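PDB 5G5S: argonaute from Methanocaldococcus jannaschii, which uses short single-stranded DNA guides to bind and cut complementary single-stranded DNA, possibly in defence against invading genetic elements. Local coordinates for residues W335-V349 with M382-P396. Residues are numbered along the deposited sequence; the frame is centred on the assembly and turned at random.
Sequences WIYNQNAKIYLPYDV and MFRNYNKIANKTELP
The six-membered end of the W335 indole slides past I389 on the last turn of helix 372-390, the two side chains running in opposite directions. CZ3 of W335 lies 3.5 Å from CG1 of I389, and its CH2 meets CG2 of the same isoleucine. With chi1 at 51°, CG of W335 sits between its own backbone N and carbonyl carbon, and the ring is sandwiched within its own segment: CG2 of I343 lies 4.2 Å above the centre of one face, and CG1 of I336 covers the opposite face nearer the rim. The carbonyl O of N385 lies at the ring edge, in its plane, 3.8 Å from CZ3.

I336 crosses Y386 obliquely, its CD1 3.8 Å from CB of Y386. CG2 of I343 meets the same CG2 of I389 tip to tip. The N385 amide lies against the I336 carbonyl without bonding to it, since OD1 and O are both acceptors; its ND2 turns instead to the carbonyl of K381.

Beyond the helix, P346 lays its ring across L395, CG 3.7 Å from CD2, and CD2 of L345 approaches OG1 of T393. The V349 and E394 side chains pass each other in opposite directions, CG1 of V349 3.7 Å from the E394 carbonyl O. The Y386 hydroxyl donates to the P396 carbonyl in its plane (OH to O, 3.0 Å), tying the helix to the residue leading into strand 397-407. D348 and E394 bring like charges near each other, probably eased by R354, which forms a salt bridge with D348 and a weak, long ion pair with E394. The loop between strands 323-326 and 357-365, leading into the Mid domain, is thus joined to the helix end and following turn by apolar burial.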
# COMPACT_ATOMS: atom_id res chain seq x y z
N TRP A 335 0.52 -31.12 -9.84
CA TRP A 335 0.78 -32.51 -9.50
C TRP A 335 -0.18 -33.07 -8.43
O TRP A 335 -0.19 -34.28 -8.18
CB TRP A 335 2.25 -32.73 -9.11
CG TRP A 335 2.76 -31.77 -8.06
CD1 TRP A 335 3.39 -30.58 -8.28
CD2 TRP A 335 2.66 -31.92 -6.64
NE1 TRP A 335 3.70 -29.99 -7.08
CE2 TRP A 335 3.26 -30.79 -6.06
CE3 TRP A 335 2.12 -32.92 -5.80
CZ2 TRP A 335 3.34 -30.61 -4.67
CZ3 TRP A 335 2.19 -32.74 -4.43
CH2 TRP A 335 2.79 -31.60 -3.87
N ILE A 336 -0.99 -32.18 -7.81
CA ILE A 336 -2.00 -32.56 -6.82
C ILE A 336 -3.11 -33.34 -7.53
O ILE A 336 -3.54 -34.38 -7.03
CB ILE A 336 -2.52 -31.31 -6.03
CG1 ILE A 336 -1.41 -30.66 -5.16
CG2 ILE A 336 -3.82 -31.58 -5.22
CD1 ILE A 336 -1.04 -31.34 -3.84
N TYR A 337 -3.54 -32.87 -8.72
CA TYR A 337 -4.58 -33.53 -9.52
C TYR A 337 -3.94 -34.39 -10.62
O TYR A 337 -4.15 -35.60 -10.63
CB TYR A 337 -5.56 -32.49 -10.12
CG TYR A 337 -6.39 -31.75 -9.10
CD1 TYR A 337 -5.90 -30.62 -8.45
CD2 TYR A 337 -7.70 -32.14 -8.82
CE1 TYR A 337 -6.67 -29.92 -7.52
CE2 TYR A 337 -8.48 -31.44 -7.90
CZ TYR A 337 -7.96 -30.34 -7.25
OH TYR A 337 -8.72 -29.65 -6.33
N ASN A 338 -3.14 -33.77 -11.51
CA ASN A 338 -2.47 -34.41 -12.64
C ASN A 338 -1.28 -35.29 -12.20
O ASN A 338 -0.30 -34.79 -11.65
CB ASN A 338 -2.03 -33.34 -13.66
CG ASN A 338 -1.74 -33.82 -15.06
OD1 ASN A 338 -1.28 -34.94 -15.31
ND2 ASN A 338 -1.95 -32.94 -16.03
N GLN A 339 -1.38 -36.60 -12.47
CA GLN A 339 -0.37 -37.62 -12.14
C GLN A 339 0.89 -37.53 -13.01
O GLN A 339 1.94 -38.05 -12.62
CB GLN A 339 -0.99 -39.03 -12.27
N ASN A 340 0.78 -36.90 -14.19
CA ASN A 340 1.87 -36.73 -15.15
C ASN A 340 2.57 -35.37 -15.02
O ASN A 340 3.65 -35.18 -15.59
CB ASN A 340 1.38 -36.96 -16.57
CG ASN A 340 0.85 -38.35 -16.79
OD1 ASN A 340 1.60 -39.32 -16.85
ND2 ASN A 340 -0.47 -38.47 -16.88
N ALA A 341 1.96 -34.43 -14.25
CA ALA A 341 2.50 -33.09 -14.00
C ALA A 341 3.77 -33.19 -13.16
O ALA A 341 3.84 -34.00 -12.23
CB ALA A 341 1.47 -32.23 -13.29
N LYS A 342 4.79 -32.37 -13.51
CA LYS A 342 6.08 -32.35 -12.83
C LYS A 342 5.94 -31.92 -11.36
O LYS A 342 5.31 -30.90 -11.08
CB LYS A 342 7.08 -31.45 -13.59
CG LYS A 342 8.52 -31.55 -13.07
CD LYS A 342 9.51 -30.73 -13.90
CE LYS A 342 10.82 -30.52 -13.18
NZ LYS A 342 11.69 -31.73 -13.22
N ILE A 343 6.50 -32.73 -10.43
CA ILE A 343 6.49 -32.47 -8.99
C ILE A 343 7.60 -31.46 -8.65
O ILE A 343 8.76 -31.69 -8.98
CB ILE A 343 6.63 -33.76 -8.12
CG1 ILE A 343 5.52 -34.79 -8.46
CG2 ILE A 343 6.66 -33.44 -6.61
CD1 ILE A 343 5.79 -36.18 -8.02
N TYR A 344 7.21 -30.35 -7.98
CA TYR A 344 8.10 -29.27 -7.56
C TYR A 344 8.22 -29.21 -6.04
O TYR A 344 7.20 -29.23 -5.33
CB TYR A 344 7.61 -27.92 -8.10
CG TYR A 344 7.55 -27.85 -9.61
CD1 TYR A 344 8.70 -27.98 -10.38
CD2 TYR A 344 6.35 -27.61 -10.27
CE1 TYR A 344 8.65 -27.89 -11.77
CE2 TYR A 344 6.29 -27.51 -11.66
CZ TYR A 344 7.45 -27.65 -12.41
OH TYR A 344 7.40 -27.54 -13.78
N LEU A 345 9.47 -29.14 -5.54
CA LEU A 345 9.79 -29.10 -4.11
C LEU A 345 10.35 -27.74 -3.63
O LEU A 345 10.96 -27.02 -4.43
CB LEU A 345 10.69 -30.29 -3.72
CG LEU A 345 10.12 -31.71 -3.96
CD1 LEU A 345 11.17 -32.75 -3.75
CD2 LEU A 345 8.93 -32.00 -3.04
N PRO A 346 10.12 -27.35 -2.35
CA PRO A 346 10.59 -26.04 -1.89
C PRO A 346 12.09 -25.92 -1.68
O PRO A 346 12.76 -26.91 -1.37
CB PRO A 346 9.84 -25.85 -0.58
CG PRO A 346 9.64 -27.21 -0.06
CD PRO A 346 9.39 -28.05 -1.28
N TYR A 347 12.62 -24.70 -1.82
CA TYR A 347 14.03 -24.36 -1.61
C TYR A 347 14.42 -24.47 -0.14
O TYR A 347 15.53 -24.92 0.14
CB TYR A 347 14.34 -22.94 -2.12
CG TYR A 347 15.11 -22.93 -3.42
CD1 TYR A 347 14.47 -23.15 -4.63
CD2 TYR A 347 16.49 -22.73 -3.43
CE1 TYR A 347 15.18 -23.18 -5.83
CE2 TYR A 347 17.21 -22.74 -4.63
CZ TYR A 347 16.55 -22.97 -5.83
OH TYR A 347 17.25 -22.96 -7.01
N ASP A 348 13.53 -24.04 0.78
CA ASP A 348 13.77 -24.09 2.22
C ASP A 348 12.47 -24.06 3.02
O ASP A 348 11.55 -23.31 2.69
CB ASP A 348 14.71 -22.94 2.68
CG ASP A 348 15.25 -23.09 4.09
OD1 ASP A 348 15.70 -24.22 4.45
OD2 ASP A 348 15.29 -22.08 4.83
N VAL A 349 12.41 -24.88 4.08
CA VAL A 349 11.29 -24.98 5.03
C VAL A 349 11.88 -24.60 6.41
O VAL A 349 12.93 -25.14 6.77
CB VAL A 349 10.67 -26.41 5.02
CG1 VAL A 349 9.57 -26.55 6.07
CG2 VAL A 349 10.13 -26.79 3.64
N MET A 382 -7.37 -32.90 -1.80
CA MET A 382 -6.27 -31.94 -1.85
C MET A 382 -5.16 -32.31 -0.86
O MET A 382 -3.99 -32.36 -1.25
CB MET A 382 -6.77 -30.51 -1.61
CG MET A 382 -5.63 -29.52 -1.36
SD MET A 382 -6.12 -27.89 -0.79
CE MET A 382 -6.76 -28.27 0.81
N PHE A 383 -5.51 -32.52 0.42
CA PHE A 383 -4.55 -32.85 1.47
C PHE A 383 -3.93 -34.25 1.36
O PHE A 383 -2.74 -34.38 1.65
CB PHE A 383 -5.11 -32.58 2.87
CG PHE A 383 -5.18 -31.13 3.31
CD1 PHE A 383 -4.04 -30.34 3.32
CD2 PHE A 383 -6.37 -30.59 3.78
CE1 PHE A 383 -4.10 -29.01 3.76
CE2 PHE A 383 -6.42 -29.27 4.24
CZ PHE A 383 -5.29 -28.48 4.22
N ARG A 384 -4.69 -35.28 0.95
CA ARG A 384 -4.14 -36.64 0.82
C ARG A 384 -3.07 -36.74 -0.27
O ARG A 384 -2.10 -37.49 -0.11
CB ARG A 384 -5.24 -37.69 0.63
N ASN A 385 -3.23 -35.96 -1.36
CA ASN A 385 -2.28 -35.89 -2.47
C ASN A 385 -1.08 -35.05 -2.07
O ASN A 385 0.04 -35.30 -2.54
CB ASN A 385 -2.94 -35.33 -3.74
CG ASN A 385 -3.71 -36.37 -4.53
OD1 ASN A 385 -3.16 -37.08 -5.38
ND2 ASN A 385 -5.01 -36.47 -4.29
N TYR A 386 -1.29 -34.06 -1.18
CA TYR A 386 -0.20 -33.23 -0.68
C TYR A 386 0.62 -34.00 0.35
O TYR A 386 1.85 -33.94 0.29
CB TYR A 386 -0.73 -31.89 -0.10
CG TYR A 386 0.32 -31.11 0.68
CD1 TYR A 386 1.18 -30.23 0.03
CD2 TYR A 386 0.49 -31.31 2.04
CE1 TYR A 386 2.17 -29.55 0.74
CE2 TYR A 386 1.49 -30.66 2.75
CZ TYR A 386 2.32 -29.76 2.10
OH TYR A 386 3.28 -29.09 2.81
N ASN A 387 -0.05 -34.69 1.30
CA ASN A 387 0.57 -35.46 2.38
C ASN A 387 1.39 -36.64 1.88
O ASN A 387 2.42 -36.94 2.49
CB ASN A 387 -0.46 -35.91 3.41
CG ASN A 387 -1.03 -34.81 4.28
OD1 ASN A 387 -0.37 -33.80 4.58
ND2 ASN A 387 -2.26 -35.00 4.72
N LYS A 388 0.96 -37.31 0.79
CA LYS A 388 1.67 -38.45 0.20
C LYS A 388 3.04 -38.03 -0.38
O LYS A 388 3.92 -38.87 -0.56
CB LYS A 388 0.81 -39.16 -0.86
N ILE A 389 3.20 -36.72 -0.64
CA ILE A 389 4.41 -36.09 -1.16
C ILE A 389 5.15 -35.36 -0.03
O ILE A 389 6.38 -35.38 -0.01
CB ILE A 389 4.05 -35.19 -2.39
CG1 ILE A 389 3.26 -35.98 -3.49
CG2 ILE A 389 5.25 -34.42 -2.97
CD1 ILE A 389 3.97 -37.22 -4.17
N ALA A 390 4.41 -34.76 0.95
CA ALA A 390 4.98 -34.08 2.14
C ALA A 390 5.72 -35.09 3.05
O ALA A 390 6.62 -34.70 3.82
CB ALA A 390 3.88 -33.37 2.91
N ASN A 391 5.33 -36.38 2.96
CA ASN A 391 5.95 -37.51 3.64
C ASN A 391 7.16 -37.86 2.78
O ASN A 391 7.05 -37.89 1.55
CB ASN A 391 4.98 -38.70 3.69
CG ASN A 391 5.21 -39.65 4.84
OD1 ASN A 391 5.92 -40.66 4.72
ND2 ASN A 391 4.60 -39.35 5.97
N LYS A 392 8.32 -38.07 3.42
CA LYS A 392 9.61 -38.36 2.77
C LYS A 392 10.20 -37.12 2.04
O LYS A 392 10.86 -37.26 1.01
CB LYS A 392 9.58 -39.65 1.91
N THR A 393 9.96 -35.92 2.63
CA THR A 393 10.47 -34.60 2.22
C THR A 393 10.43 -33.63 3.42
O THR A 393 9.79 -33.94 4.43
CB THR A 393 9.78 -34.06 0.95
OG1 THR A 393 10.64 -33.08 0.35
CG2 THR A 393 8.45 -33.41 1.22
N GLU A 394 11.09 -32.46 3.29
CA GLU A 394 11.17 -31.40 4.31
C GLU A 394 9.81 -30.77 4.64
O GLU A 394 9.63 -30.27 5.75
CB GLU A 394 12.18 -30.31 3.90
CG GLU A 394 13.64 -30.73 3.98
CD GLU A 394 14.67 -29.61 4.02
OE1 GLU A 394 14.38 -28.49 3.55
OE2 GLU A 394 15.79 -29.87 4.52
N LEU A 395 8.87 -30.78 3.67
CA LEU A 395 7.52 -30.21 3.79
C LEU A 395 6.72 -30.77 4.97
O LEU A 395 6.71 -31.98 5.18
CB LEU A 395 6.71 -30.41 2.49
CG LEU A 395 6.99 -29.48 1.33
CD1 LEU A 395 6.47 -30.07 0.04
CD2 LEU A 395 6.38 -28.10 1.55
N PRO A 396 6.00 -29.90 5.72
CA PRO A 396 5.18 -30.41 6.84
C PRO A 396 3.90 -31.09 6.35
O PRO A 396 3.47 -30.84 5.23
CB PRO A 396 4.87 -29.16 7.65
CG PRO A 396 4.90 -28.04 6.64
CD PRO A 396 5.89 -28.43 5.59